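Local coordinates for MrsD protein (Bacillus sp., PDB 1P3Y), which catalyses the FAD-dependent oxidative decarboxylation of the C-terminal cysteine of the mersacidin precursor to an aminoenethiol residue, at residues A[26-31]-A[171-177]; A[43-47]-A[63-67]; A[74-78]-A[109-113]; A[92-98]-A[120-124]. One frame throughout, in Å; residues are numbered along the deposited sequence.

Interaction 1: A[26-31]-A[171-177]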
# COMPACT_ATOMS: atom_id res chain seq x y z
N SER A 26 28.14 -17.91 15.16
CA SER A 26 29.26 -18.52 15.87
C SER A 26 28.81 -19.83 16.54
O SER A 26 29.51 -20.84 16.50
CB SER A 26 29.78 -17.55 16.93
OG SER A 26 30.05 -16.29 16.33
N TYR A 27 27.64 -19.79 17.17
CA TYR A 27 27.12 -20.97 17.83
C TYR A 27 26.59 -21.92 16.78
O TYR A 27 26.93 -23.10 16.77
CB TYR A 27 25.99 -20.60 18.81
CG TYR A 27 26.45 -19.72 19.96
CD1 TYR A 27 26.71 -18.36 19.76
CD2 TYR A 27 26.67 -20.27 21.23
CE1 TYR A 27 27.17 -17.55 20.82
CE2 TYR A 27 27.14 -19.48 22.28
CZ TYR A 27 27.39 -18.12 22.07
OH TYR A 27 27.85 -17.36 23.11
N LEU A 28 25.79 -21.38 15.87
CA LEU A 28 25.18 -22.16 14.81
C LEU A 28 26.18 -22.97 13.98
O LEU A 28 25.95 -24.15 13.72
CB LEU A 28 24.33 -21.25 13.91
CG LEU A 28 22.80 -21.37 13.97
CD1 LEU A 28 22.32 -21.40 15.40
CD2 LEU A 28 22.15 -20.21 13.22
N LEU A 29 27.27 -22.33 13.55
CA LEU A 29 28.27 -23.00 12.72
C LEU A 29 29.08 -24.02 13.53
O LEU A 29 29.47 -25.08 13.02
CB LEU A 29 29.20 -21.97 12.06
CG LEU A 29 28.53 -21.07 11.01
CD1 LEU A 29 29.52 -20.02 10.50
CD2 LEU A 29 28.01 -21.93 9.85
N TYR A 30 29.30 -23.71 14.79
CA TYR A 30 30.05 -24.61 15.66
C TYR A 30 29.26 -25.88 15.96
O TYR A 30 29.83 -26.97 16.04
CB TYR A 30 30.41 -23.90 16.96
CG TYR A 30 31.21 -24.75 17.90
CD1 TYR A 30 32.53 -25.10 17.60
CD2 TYR A 30 30.65 -25.24 19.07
CE1 TYR A 30 33.28 -25.91 18.45
CE2 TYR A 30 31.37 -26.06 19.94
CZ TYR A 30 32.69 -26.39 19.62
OH TYR A 30 33.41 -27.19 20.48
N PHE A 31 27.95 -25.74 16.13
CA PHE A 31 27.07 -26.87 16.44
C PHE A 31 26.76 -27.75 15.23
O PHE A 31 26.29 -28.88 15.38
CB PHE A 31 25.75 -26.38 17.02
CG PHE A 31 25.88 -25.67 18.35
CD1 PHE A 31 27.01 -25.83 19.14
CD2 PHE A 31 24.85 -24.85 18.81
CE1 PHE A 31 27.12 -25.19 20.37
CE2 PHE A 31 24.95 -24.21 20.04
CZ PHE A 31 26.09 -24.38 20.82
N ILE A 171 28.21 -18.01 27.35
CA ILE A 171 29.46 -18.75 27.36
C ILE A 171 29.75 -19.15 25.93
O ILE A 171 28.85 -19.46 25.17
CB ILE A 171 29.42 -20.04 28.28
CG1 ILE A 171 28.49 -21.12 27.71
CG2 ILE A 171 29.01 -19.65 29.69
CD1 ILE A 171 27.03 -20.82 27.82
N THR A 172 31.02 -19.12 25.55
CA THR A 172 31.45 -19.47 24.20
C THR A 172 30.74 -20.72 23.65
O THR A 172 30.26 -21.57 24.40
CB THR A 172 32.99 -19.67 24.19
OG1 THR A 172 33.36 -20.66 25.15
CG2 THR A 172 33.68 -18.36 24.57
N PRO A 173 30.67 -20.84 22.31
CA PRO A 173 30.02 -21.98 21.66
C PRO A 173 30.40 -23.33 22.24
O PRO A 173 29.53 -24.18 22.45
CB PRO A 173 30.46 -21.84 20.20
CG PRO A 173 30.53 -20.36 20.03
CD PRO A 173 31.20 -19.89 21.31
N ASP A 174 31.69 -23.53 22.50
CA ASP A 174 32.17 -24.79 23.07
C ASP A 174 31.58 -25.08 24.46
O ASP A 174 31.13 -26.19 24.72
CB ASP A 174 33.70 -24.78 23.14
CG ASP A 174 34.25 -23.50 23.74
OD1 ASP A 174 33.85 -22.41 23.27
OD2 ASP A 174 35.08 -23.59 24.66
N LYS A 175 31.58 -24.09 25.34
CA LYS A 175 31.01 -24.30 26.67
C LYS A 175 29.54 -24.67 26.46
O LYS A 175 29.04 -25.67 26.99
CB LYS A 175 31.07 -23.03 27.52
CG LYS A 175 32.35 -22.25 27.47
CD LYS A 175 33.37 -22.77 28.45
CE LYS A 175 34.51 -21.75 28.58
NZ LYS A 175 35.06 -21.34 27.24
N ALA A 176 28.86 -23.82 25.69
CA ALA A 176 27.44 -24.00 25.39
C ALA A 176 27.14 -25.41 24.88
O ALA A 176 26.17 -26.04 25.31
CB ALA A 176 27.00 -22.97 24.38
N LEU A 177 27.97 -25.90 23.97
CA LEU A 177 27.78 -27.25 23.44
C LEU A 177 27.79 -28.26 24.59
O LEU A 177 26.92 -29.13 24.69
CB LEU A 177 28.88 -27.59 22.42
CG LEU A 177 28.96 -29.05 21.94
CD1 LEU A 177 27.61 -29.54 21.42
CD2 LEU A 177 30.03 -29.14 20.84

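Interaction 2: A[43-47]-A[63-67]. With FAD (flavin-adenine dinucleotide), chain B.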
# COMPACT_ATOMS: atom_id res chain seq x y z
N THR A 43 11.97 -14.86 17.39
CA THR A 43 10.92 -13.96 17.86
C THR A 43 11.05 -12.74 16.94
O THR A 43 12.09 -12.53 16.28
CB THR A 43 11.16 -13.45 19.32
OG1 THR A 43 12.36 -12.66 19.37
CG2 THR A 43 11.30 -14.59 20.29
N LYS A 44 10.00 -11.93 16.92
CA LYS A 44 9.93 -10.72 16.12
C LYS A 44 11.13 -9.78 16.36
O LYS A 44 11.74 -9.28 15.40
CB LYS A 44 8.60 -10.01 16.43
CG LYS A 44 8.26 -8.82 15.54
CD LYS A 44 8.85 -7.51 16.06
CE LYS A 44 8.37 -6.30 15.23
NZ LYS A 44 8.67 -6.47 13.75
N THR A 45 11.46 -9.52 17.62
CA THR A 45 12.58 -8.63 17.93
C THR A 45 13.90 -9.17 17.39
O THR A 45 14.72 -8.41 16.86
CB THR A 45 12.71 -8.42 19.42
OG1 THR A 45 11.44 -8.06 19.95
CG2 THR A 45 13.71 -7.29 19.71
N ALA A 46 14.10 -10.48 17.52
CA ALA A 46 15.31 -11.11 16.99
C ALA A 46 15.40 -10.86 15.47
O ALA A 46 16.48 -10.49 14.96
CB ALA A 46 15.30 -12.60 17.29
N GLU A 47 14.28 -11.03 14.74
CA GLU A 47 14.29 -10.81 13.30
C GLU A 47 14.59 -9.38 12.90
O GLU A 47 15.22 -9.16 11.86
CB GLU A 47 12.97 -11.20 12.65
CG GLU A 47 12.91 -12.61 12.22
CD GLU A 47 11.63 -12.91 11.44
OE1 GLU A 47 11.56 -12.56 10.23
OE2 GLU A 47 10.70 -13.47 12.06
N TYR A 63 12.27 -20.86 11.29
CA TYR A 63 10.83 -20.67 11.45
C TYR A 63 10.60 -19.26 11.99
O TYR A 63 11.06 -18.90 13.08
CB TYR A 63 10.23 -21.67 12.42
CG TYR A 63 10.34 -23.10 11.97
CD1 TYR A 63 11.30 -23.96 12.53
CD2 TYR A 63 9.48 -23.62 11.01
CE1 TYR A 63 11.39 -25.29 12.14
CE2 TYR A 63 9.56 -24.95 10.62
CZ TYR A 63 10.52 -25.78 11.19
OH TYR A 63 10.62 -27.08 10.77
N SER A 64 9.87 -18.47 11.22
CA SER A 64 9.58 -17.11 11.62
C SER A 64 8.21 -16.99 12.30
O SER A 64 7.31 -17.80 12.06
CB SER A 64 9.66 -16.22 10.38
OG SER A 64 9.29 -14.90 10.68
N GLU A 65 8.08 -15.98 13.15
CA GLU A 65 6.84 -15.71 13.88
C GLU A 65 5.76 -15.34 12.86
O GLU A 65 4.58 -15.60 13.08
CB GLU A 65 7.06 -14.54 14.86
CG GLU A 65 5.87 -14.16 15.75
CD GLU A 65 5.45 -15.27 16.69
OE1 GLU A 65 6.31 -15.81 17.41
OE2 GLU A 65 4.25 -15.60 16.73
N HIS A 66 6.21 -14.75 11.75
CA HIS A 66 5.35 -14.32 10.66
C HIS A 66 4.91 -15.47 9.76
O HIS A 66 4.20 -15.26 8.76
CB HIS A 66 6.09 -13.28 9.81
CG HIS A 66 6.77 -12.22 10.61
ND1 HIS A 66 6.13 -11.51 11.61
CD2 HIS A 66 8.04 -11.76 10.59
CE1 HIS A 66 6.97 -10.66 12.16
NE2 HIS A 66 8.14 -10.79 11.55
N GLY A 67 5.32 -16.69 10.11
CA GLY A 67 4.97 -17.85 9.31
C GLY A 67 5.79 -17.90 8.03
O GLY A 67 6.88 -17.34 7.96
PA FAD B . 9.04 -10.49 21.11
O1A FAD B . 10.04 -10.09 20.02
O2A FAD B . 7.97 -11.51 20.76
O5B FAD B . 8.25 -9.18 21.70
C5B FAD B . 8.71 -7.80 21.53
C4B FAD B . 8.01 -7.11 20.36
O4B FAD B . 7.46 -8.08 19.48
C3B FAD B . 6.82 -6.22 20.77
O3B FAD B . 7.18 -4.91 20.36
C2B FAD B . 5.66 -6.83 20.05
O2B FAD B . 4.59 -6.03 19.63
C1B FAD B . 6.31 -7.56 18.87
N9A FAD B . 5.62 -8.73 18.25
C8A FAD B . 5.37 -10.09 18.74
N7A FAD B . 4.72 -10.86 17.91
C5A FAD B . 4.48 -10.04 16.76
C6A FAD B . 3.82 -10.24 15.49
N6A FAD B . 3.26 -11.42 15.14
N1A FAD B . 3.75 -9.15 14.57
C2A FAD B . 4.30 -7.93 14.88
N3A FAD B . 4.98 -7.64 16.09
C4A FAD B . 4.99 -8.82 16.97
N1 FAD B . 15.72 -7.99 26.54
C2 FAD B . 16.41 -8.95 27.28
O2 FAD B . 15.84 -9.56 28.22
N3 FAD B . 17.75 -9.22 26.96
C4 FAD B . 18.51 -8.59 25.91
O4 FAD B . 19.74 -8.91 25.71
C4X FAD B . 17.79 -7.65 25.18
N5 FAD B . 18.49 -7.00 24.10
C5X FAD B . 17.76 -6.05 23.32
C6 FAD B . 18.41 -5.39 22.23
C7 FAD B . 17.74 -4.41 21.38
C7M FAD B . 18.55 -3.76 20.22
C8 FAD B . 16.32 -4.10 21.66
C8M FAD B . 15.50 -3.12 20.86
C9 FAD B . 15.64 -4.73 22.72
C9A FAD B . 16.31 -5.70 23.57
N10 FAD B . 15.70 -6.44 24.73
C10 FAD B . 16.41 -7.37 25.50
C1' FAD B . 14.33 -6.15 25.03
C2' FAD B . 13.31 -7.12 24.56
O2' FAD B . 13.40 -7.20 23.07
C3' FAD B . 11.94 -6.68 24.92
O3' FAD B . 11.62 -6.93 26.30
C4' FAD B . 10.81 -7.34 24.07
O4' FAD B . 9.54 -6.74 24.49
C5' FAD B . 10.69 -8.83 24.22
O5' FAD B . 11.56 -9.51 23.30
P FAD B . 11.34 -11.02 22.90
O1P FAD B . 12.42 -11.34 21.95
O2P FAD B . 11.27 -11.85 24.16
O3P FAD B . 9.83 -11.08 22.33

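Interaction 3: A[74-78]-A[109-113]. With FAD (flavin-adenine dinucleotide), chain C.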
# COMPACT_ATOMS: atom_id res chain seq x y z
N SER A 74 3.87 -24.55 12.70
CA SER A 74 3.30 -25.34 13.79
C SER A 74 4.24 -25.58 14.97
O SER A 74 5.35 -26.11 14.81
CB SER A 74 2.79 -26.70 13.27
OG SER A 74 2.09 -27.40 14.29
N HIS A 75 3.78 -25.18 16.16
CA HIS A 75 4.54 -25.34 17.40
C HIS A 75 4.64 -26.82 17.77
O HIS A 75 5.68 -27.28 18.26
CB HIS A 75 3.87 -24.56 18.54
CG HIS A 75 2.44 -24.93 18.76
ND1 HIS A 75 1.94 -25.27 19.99
CD2 HIS A 75 1.41 -25.05 17.89
CE1 HIS A 75 0.67 -25.59 19.88
NE2 HIS A 75 0.32 -25.47 18.61
N VAL A 76 3.57 -27.57 17.53
CA VAL A 76 3.57 -29.00 17.84
C VAL A 76 4.48 -29.74 16.85
O VAL A 76 5.16 -30.70 17.22
CB VAL A 76 2.14 -29.61 17.76
CG1 VAL A 76 1.16 -28.76 18.57
CG2 VAL A 76 1.69 -29.73 16.30
N GLU A 77 4.50 -29.28 15.60
CA GLU A 77 5.34 -29.88 14.59
C GLU A 77 6.80 -29.60 14.87
O GLU A 77 7.62 -30.51 14.85
CB GLU A 77 4.99 -29.36 13.19
CG GLU A 77 3.62 -29.78 12.70
CD GLU A 77 3.47 -31.28 12.53
OE1 GLU A 77 3.57 -32.03 13.54
OE2 GLU A 77 3.25 -31.72 11.38
N ILE A 78 7.14 -28.34 15.14
CA ILE A 78 8.53 -28.04 15.40
C ILE A 78 8.92 -28.53 16.79
O ILE A 78 10.05 -28.95 17.01
CB ILE A 78 8.86 -26.52 15.24
CG1 ILE A 78 8.28 -25.71 16.40
CG2 ILE A 78 8.33 -26.00 13.90
CD1 ILE A 78 8.66 -24.27 16.33
N THR A 109 5.64 -20.72 22.84
CA THR A 109 4.65 -21.75 22.61
C THR A 109 5.35 -23.10 22.41
O THR A 109 4.92 -24.14 22.93
CB THR A 109 3.79 -21.42 21.34
OG1 THR A 109 3.12 -20.17 21.52
CG2 THR A 109 2.73 -22.51 21.11
N THR A 110 6.43 -23.08 21.65
CA THR A 110 7.17 -24.28 21.38
C THR A 110 7.65 -24.93 22.67
O THR A 110 7.70 -26.16 22.76
CB THR A 110 8.35 -23.98 20.45
OG1 THR A 110 7.82 -23.44 19.22
CG2 THR A 110 9.16 -25.24 20.17
N VAL A 111 7.99 -24.12 23.67
CA VAL A 111 8.44 -24.68 24.94
C VAL A 111 7.36 -25.61 25.48
O VAL A 111 7.66 -26.72 25.92
CB VAL A 111 8.75 -23.57 25.98
CG1 VAL A 111 8.96 -24.18 27.37
CG2 VAL A 111 10.01 -22.80 25.57
N LEU A 112 6.11 -25.18 25.43
CA LEU A 112 5.02 -26.02 25.92
C LEU A 112 4.76 -27.21 25.02
O LEU A 112 4.31 -28.25 25.49
CB LEU A 112 3.72 -25.23 26.04
CG LEU A 112 3.61 -24.16 27.13
CD1 LEU A 112 2.27 -23.47 26.97
CD2 LEU A 112 3.73 -24.75 28.50
N ALA A 113 5.03 -27.07 23.73
CA ALA A 113 4.76 -28.16 22.79
C ALA A 113 5.88 -29.16 22.59
O ALA A 113 5.68 -30.19 21.94
CB ALA A 113 4.32 -27.59 21.45
PA FAD C . -3.25 -14.57 20.36
O1A FAD C . -3.91 -15.00 19.06
O2A FAD C . -3.64 -13.23 20.95
O5B FAD C . -1.61 -14.55 20.22
C5B FAD C . -0.87 -15.23 19.16
C4B FAD C . -0.51 -14.29 18.02
O4B FAD C . -1.36 -13.15 18.05
C3B FAD C . 0.92 -13.73 18.09
O3B FAD C . 1.56 -14.21 16.91
C2B FAD C . 0.72 -12.25 18.16
O2B FAD C . 1.67 -11.38 17.62
C1B FAD C . -0.66 -12.04 17.54
N9A FAD C . -1.47 -10.84 17.92
C8A FAD C . -2.16 -10.49 19.16
N7A FAD C . -2.79 -9.34 19.13
C5A FAD C . -2.54 -8.83 17.81
C6A FAD C . -2.92 -7.62 17.11
N6A FAD C . -3.68 -6.67 17.67
N1A FAD C . -2.46 -7.44 15.77
C2A FAD C . -1.67 -8.38 15.15
N3A FAD C . -1.27 -9.61 15.76
C4A FAD C . -1.78 -9.70 17.13
N1 FAD C . -2.30 -23.41 21.50
C2 FAD C . -3.04 -24.07 22.47
O2 FAD C . -2.82 -23.86 23.70
N3 FAD C . -4.05 -24.97 22.08
C4 FAD C . -4.40 -25.29 20.71
O4 FAD C . -5.33 -26.14 20.46
C4X FAD C . -3.65 -24.60 19.76
N5 FAD C . -3.97 -24.86 18.38
C5X FAD C . -3.24 -24.15 17.38
C6 FAD C . -3.52 -24.37 16.00
C7 FAD C . -2.82 -23.68 14.92
C7M FAD C . -3.23 -23.99 13.45
C8 FAD C . -1.77 -22.71 15.29
C8M FAD C . -0.97 -21.91 14.28
C9 FAD C . -1.45 -22.46 16.64
C9A FAD C . -2.15 -23.15 17.71
N10 FAD C . -1.90 -22.98 19.19
C10 FAD C . -2.62 -23.67 20.17
C1' FAD C . -0.88 -22.04 19.56
C2' FAD C . -1.31 -20.70 20.02
O2' FAD C . -2.06 -20.06 18.89
C3' FAD C . -0.15 -19.84 20.35
O3' FAD C . 0.42 -20.16 21.64
C4' FAD C . -0.46 -18.32 20.36
O4' FAD C . 0.80 -17.61 20.63
C5' FAD C . -1.46 -17.87 21.39
O5' FAD C . -2.80 -17.98 20.88
P FAD C . -4.01 -17.19 21.51
O1P FAD C . -5.19 -17.56 20.73
O2P FAD C . -4.06 -17.49 22.99
O3P FAD C . -3.55 -15.64 21.46

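Interaction 4: A[92-98]-A[120-124]. With FAD (flavin-adenine dinucleotide), chain B.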
# COMPACT_ATOMS: atom_id res chain seq x y z
N ALA A 92 14.56 -11.66 29.25
CA ALA A 92 13.87 -11.70 30.53
C ALA A 92 12.41 -12.05 30.18
O ALA A 92 11.77 -12.89 30.84
CB ALA A 92 13.94 -10.33 31.21
N ASN A 93 11.92 -11.43 29.12
CA ASN A 93 10.56 -11.65 28.66
C ASN A 93 10.26 -13.13 28.43
O ASN A 93 9.31 -13.67 29.00
CB ASN A 93 10.30 -10.85 27.37
CG ASN A 93 8.94 -11.14 26.78
OD1 ASN A 93 7.91 -10.92 27.43
ND2 ASN A 93 8.92 -11.66 25.54
N ILE A 94 11.05 -13.80 27.59
CA ILE A 94 10.83 -15.23 27.33
C ILE A 94 10.88 -16.04 28.65
O ILE A 94 10.08 -16.96 28.85
CB ILE A 94 11.87 -15.76 26.28
CG1 ILE A 94 11.15 -16.02 24.94
CG2 ILE A 94 12.63 -16.96 26.79
CD1 ILE A 94 9.89 -16.82 25.00
N LEU A 95 11.81 -15.69 29.55
CA LEU A 95 11.91 -16.37 30.84
C LEU A 95 10.60 -16.15 31.60
O LEU A 95 10.03 -17.11 32.15
CB LEU A 95 13.08 -15.83 31.68
CG LEU A 95 14.48 -16.09 31.09
CD1 LEU A 95 15.55 -15.43 31.96
CD2 LEU A 95 14.74 -17.59 30.95
N GLY A 96 10.13 -14.90 31.63
CA GLY A 96 8.88 -14.59 32.32
C GLY A 96 7.66 -15.28 31.70
O GLY A 96 6.72 -15.70 32.39
N GLN A 97 7.67 -15.42 30.38
CA GLN A 97 6.53 -16.04 29.75
C GLN A 97 6.52 -17.53 30.01
O GLN A 97 5.49 -18.09 30.42
CB GLN A 97 6.51 -15.78 28.22
CG GLN A 97 5.82 -14.47 27.83
CD GLN A 97 5.70 -14.26 26.32
OE1 GLN A 97 5.03 -15.02 25.62
NE2 GLN A 97 6.36 -13.22 25.81
N THR A 98 7.66 -18.17 29.80
CA THR A 98 7.74 -19.62 29.96
C THR A 98 7.57 -20.04 31.42
O THR A 98 6.88 -21.02 31.72
CB THR A 98 9.06 -20.17 29.39
OG1 THR A 98 10.15 -19.38 29.87
CG2 THR A 98 9.03 -20.13 27.86
N PHE A 120 17.65 -23.11 28.61
CA PHE A 120 17.72 -21.67 28.36
C PHE A 120 19.09 -21.06 28.57
O PHE A 120 19.79 -21.42 29.51
CB PHE A 120 16.77 -20.91 29.29
CG PHE A 120 15.34 -21.24 29.10
CD1 PHE A 120 14.81 -22.43 29.60
CD2 PHE A 120 14.49 -20.35 28.43
CE1 PHE A 120 13.46 -22.74 29.44
CE2 PHE A 120 13.14 -20.62 28.26
CZ PHE A 120 12.62 -21.82 28.76
N PHE A 121 19.46 -20.12 27.71
CA PHE A 121 20.73 -19.42 27.84
C PHE A 121 20.42 -17.93 27.96
O PHE A 121 20.57 -17.17 27.01
CB PHE A 121 21.63 -19.64 26.62
CG PHE A 121 22.27 -20.99 26.57
CD1 PHE A 121 21.54 -22.11 26.15
CD2 PHE A 121 23.61 -21.15 26.92
CE1 PHE A 121 22.15 -23.36 26.05
CE2 PHE A 121 24.24 -22.39 26.83
CZ PHE A 121 23.50 -23.51 26.39
N PRO A 122 19.97 -17.48 29.15
CA PRO A 122 19.64 -16.07 29.37
C PRO A 122 20.76 -15.10 29.02
O PRO A 122 21.94 -15.42 29.11
CB PRO A 122 19.30 -16.03 30.86
CG PRO A 122 18.72 -17.36 31.11
CD PRO A 122 19.66 -18.28 30.35
N ASN A 123 20.35 -13.89 28.66
CA ASN A 123 21.26 -12.82 28.28
C ASN A 123 20.47 -11.52 28.38
O ASN A 123 19.43 -11.37 27.75
CB ASN A 123 21.78 -13.05 26.86
CG ASN A 123 22.64 -11.92 26.37
OD1 ASN A 123 22.13 -10.90 25.91
ND2 ASN A 123 23.95 -12.08 26.47
N MET A 124 20.95 -10.59 29.19
CA MET A 124 20.25 -9.33 29.37
C MET A 124 21.16 -8.36 30.08
O MET A 124 22.28 -8.70 30.49
CB MET A 124 18.99 -9.54 30.20
CG MET A 124 19.26 -10.03 31.64
SD MET A 124 17.77 -10.75 32.38
CE MET A 124 17.84 -12.41 31.71
PA FAD B . 9.04 -10.49 21.11
O1A FAD B . 10.04 -10.09 20.02
O2A FAD B . 7.97 -11.51 20.76
O5B FAD B . 8.25 -9.18 21.70
C5B FAD B . 8.71 -7.80 21.53
C4B FAD B . 8.01 -7.11 20.36
O4B FAD B . 7.46 -8.08 19.48
C3B FAD B . 6.82 -6.22 20.77
O3B FAD B . 7.18 -4.91 20.36
C2B FAD B . 5.66 -6.83 20.05
O2B FAD B . 4.59 -6.03 19.63
C1B FAD B . 6.31 -7.56 18.87
N9A FAD B . 5.62 -8.73 18.25
C8A FAD B . 5.37 -10.09 18.74
N7A FAD B . 4.72 -10.86 17.91
C5A FAD B . 4.48 -10.04 16.76
C6A FAD B . 3.82 -10.24 15.49
N6A FAD B . 3.26 -11.42 15.14
N1A FAD B . 3.75 -9.15 14.57
C2A FAD B . 4.30 -7.93 14.88
N3A FAD B . 4.98 -7.64 16.09
C4A FAD B . 4.99 -8.82 16.97
N1 FAD B . 15.72 -7.99 26.54
C2 FAD B . 16.41 -8.95 27.28
O2 FAD B . 15.84 -9.56 28.22
N3 FAD B . 17.75 -9.22 26.96
C4 FAD B . 18.51 -8.59 25.91
O4 FAD B . 19.74 -8.91 25.71
C4X FAD B . 17.79 -7.65 25.18
N5 FAD B . 18.49 -7.00 24.10
C5X FAD B . 17.76 -6.05 23.32
C6 FAD B . 18.41 -5.39 22.23
C7 FAD B . 17.74 -4.41 21.38
C7M FAD B . 18.55 -3.76 20.22
C8 FAD B . 16.32 -4.10 21.66
C8M FAD B . 15.50 -3.12 20.86
C9 FAD B . 15.64 -4.73 22.72
C9A FAD B . 16.31 -5.70 23.57
N10 FAD B . 15.70 -6.44 24.73
C10 FAD B . 16.41 -7.37 25.50
C1' FAD B . 14.33 -6.15 25.03
C2' FAD B . 13.31 -7.12 24.56
O2' FAD B . 13.40 -7.20 23.07
C3' FAD B . 11.94 -6.68 24.92
O3' FAD B . 11.62 -6.93 26.30
C4' FAD B . 10.81 -7.34 24.07
O4' FAD B . 9.54 -6.74 24.49
C5' FAD B . 10.69 -8.83 24.22
O5' FAD B . 11.56 -9.51 23.30
P FAD B . 11.34 -11.02 22.90
O1P FAD B . 12.42 -11.34 21.95
O2P FAD B . 11.27 -11.85 24.16
O3P FAD B . 9.83 -11.08 22.33

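Interaction 1: A[26-31]-A[171-177]
P173 lies over the ring of Y27 in a CH-pi contact. Its CG sits 4.0 Å from the centroid of that ring and 9° off the ring normal, so it is almost directly above the middle of the face. Y27 also makes the polar contact. Its OH donates to I171 O at 3.1 Å and comes from above the carbonyl plane, 60° out of it. CG of Y27 is anti to its own carbonyl carbon (chi1 -64°), which carries the ring out beside the start of the second helix. Helix 25-31 and the C-terminal helix 173-183 pack here on one side of the Rossmann-type parallel sheet. F31 reaches strands 10-15 and 37-42, while I171 and A176 reach F121 of strand 119-122. Most of the rest is apolar. A176 CB touches the edges of two rings, at 4.1 Å from Y27 CE2 and 3.9 Å from F31 CZ. L177 CB lies 3.6 Å from F31 CE1, the two side chains running past each other in opposite directions. On the outer side, Y30 CD2 is 3.6 Å from P173 CB, and Y30 CE2 is 3.5 Å from L177 CD2. F34 of the same chain meets the Y30 ring as well.

Interaction 2: A[43-47]-A[63-67]
K44 and H66 meet beside the adenine of the FAD, at the N-terminal end of helix 44-49, whose first residues hold the diphosphate in this Rossmann-type fold. K44 starts along the cofactor: its CB is 3.7 Å from N9A of the adenine. CG lies over the adenine face, 3.5 Å from N3A. The same CG reaches the edge of the H66 imidazole, 4.1 Å from CE1. The chain bends at chi2 (-87°). CD runs by the ribose, and CE turns back toward N3A. NZ leaves the contact for a salt bridge with D48. Adenine N1A is also at the H66 edge. T45 N donates to O1A of the cofactor at 2.8 Å, and T43 OG1 donates to O1P. The positive end of the helix dipole would probably favour these phosphates. E65 lies by the amino group of the adenine. Its carboxylate is gripped by L106 N and by the ribose O3B of another FAD. E47 makes the polar link: S64 OG donates to its OE2, though the modelled length is too short to be trusted. OE2 also lies near H66 CD2. S64 OG forms an ST turn, taking the N-H of H66 at 3.3 Å.

Interaction 3: A[74-78]-A[109-113]
H75 turns its ring toward T109 because CG stands between its backbone N and carbonyl carbon (chi1 56°). T109 answers with its methyl: CG2 is anti to the backbone N and points at the imidazole, 3.4 Å from H75 CG. The hydroxyl of T109 (chi1 -60°) is thereby left to face the cofactor, and FAD O3' donates to OG1 at 2.7 Å. That OG1 also bonds to N105 O. H75 is the active-site histidine. Its NE2 lies 3.4 Å from N10 of the flavin. C1' of the cofactor is over one face of the imidazole, and V76 CG1 is over the opposite face. A113 CB lies close by, 3.6 Å from H75 ND1 and 3.5 Å from H75 O. Further along, the end of I78 crosses T110 at about a right angle; T110 OG1 has its polar partner in L106 O. Much of the FAD is held by a neighbouring subunit, through its T45, A92 and N93, so the site lies at a subunit interface. M128 of that subunit packs on H75 and A113. Within the chain, helix 75-81 leans on helix 106-113, also through L106, and helix 106-113 rests on strand 84-90 at Y85.

Interaction 4: A[92-98]-A[120-124]
The contact belongs to a beta-alpha-beta crossover that carries the flavin site: L95 of helix 92-99 packs on F120, P122 and M124, at and just past the end of strand 119-122. L95 splits its two methyls between these partners. CD2 is 3.7 Å from F120 CD2, and the two side chains slide past each other in opposite directions. CD1 is 3.8 Å from P122 CG and equally close to M124 CE. M124 reaches back along the helix start, bent at chi3 (83°), and its SD lies 4.0 Å from A92 CB. I94 brings CG2 to the edge of the F120 ring, close to the ring plane. T98 and F120 approach each other from opposite directions, with T98 OG1 3.6 Å from F120 CE2. The T98 hydroxyl is already bonded to I94 O, which the backbone N of T98 also reaches from the opposite face of the carbonyl.

The crossover joins strands 84-90 and 119-122, neighbours in the parallel sheet, by way of helices 92-99 and 106-113. The N-to-C directions of segments 92-98 and 120-122 differ by 137°. Their near ends meet at the C-terminal edge of the sheet, where the FAD sits. A92 N donates to flavin O2 at 2.7 Å. Flavin N3 donates to the backbone O of N123 at 2.8 Å. These two bonds hold the pyrimidine end of the ring system between helix and loop. N93 ND2 donates to the phosphate oxygen O2P in a nearly straight bond (172°), while N93 OD1 accepts from A103 N of a neighbouring subunit.

How the interactions relate
The four contacts are spread over one Rossmann-type domain with a six-stranded parallel sheet. Interaction 1 joins helix 25-31 to the C-terminal helix, so its ends enclose the other three in the sequence. It touches interaction 4 at strand 119-122. Interactions 2 and 3 follow one another along the chain, with centres 14 Å apart, and Y63 packs on I78 between them. The segments of interactions 3 and 4 alternate, and V111 of helix 106-113 packs on T98 and F120. Interactions 2 and 4 hold the same FAD, while interaction 3 presents the active-site histidine to the FAD of a neighbouring subunit. Each site is thus built from more than one subunit, consistent with assembly being needed for activity.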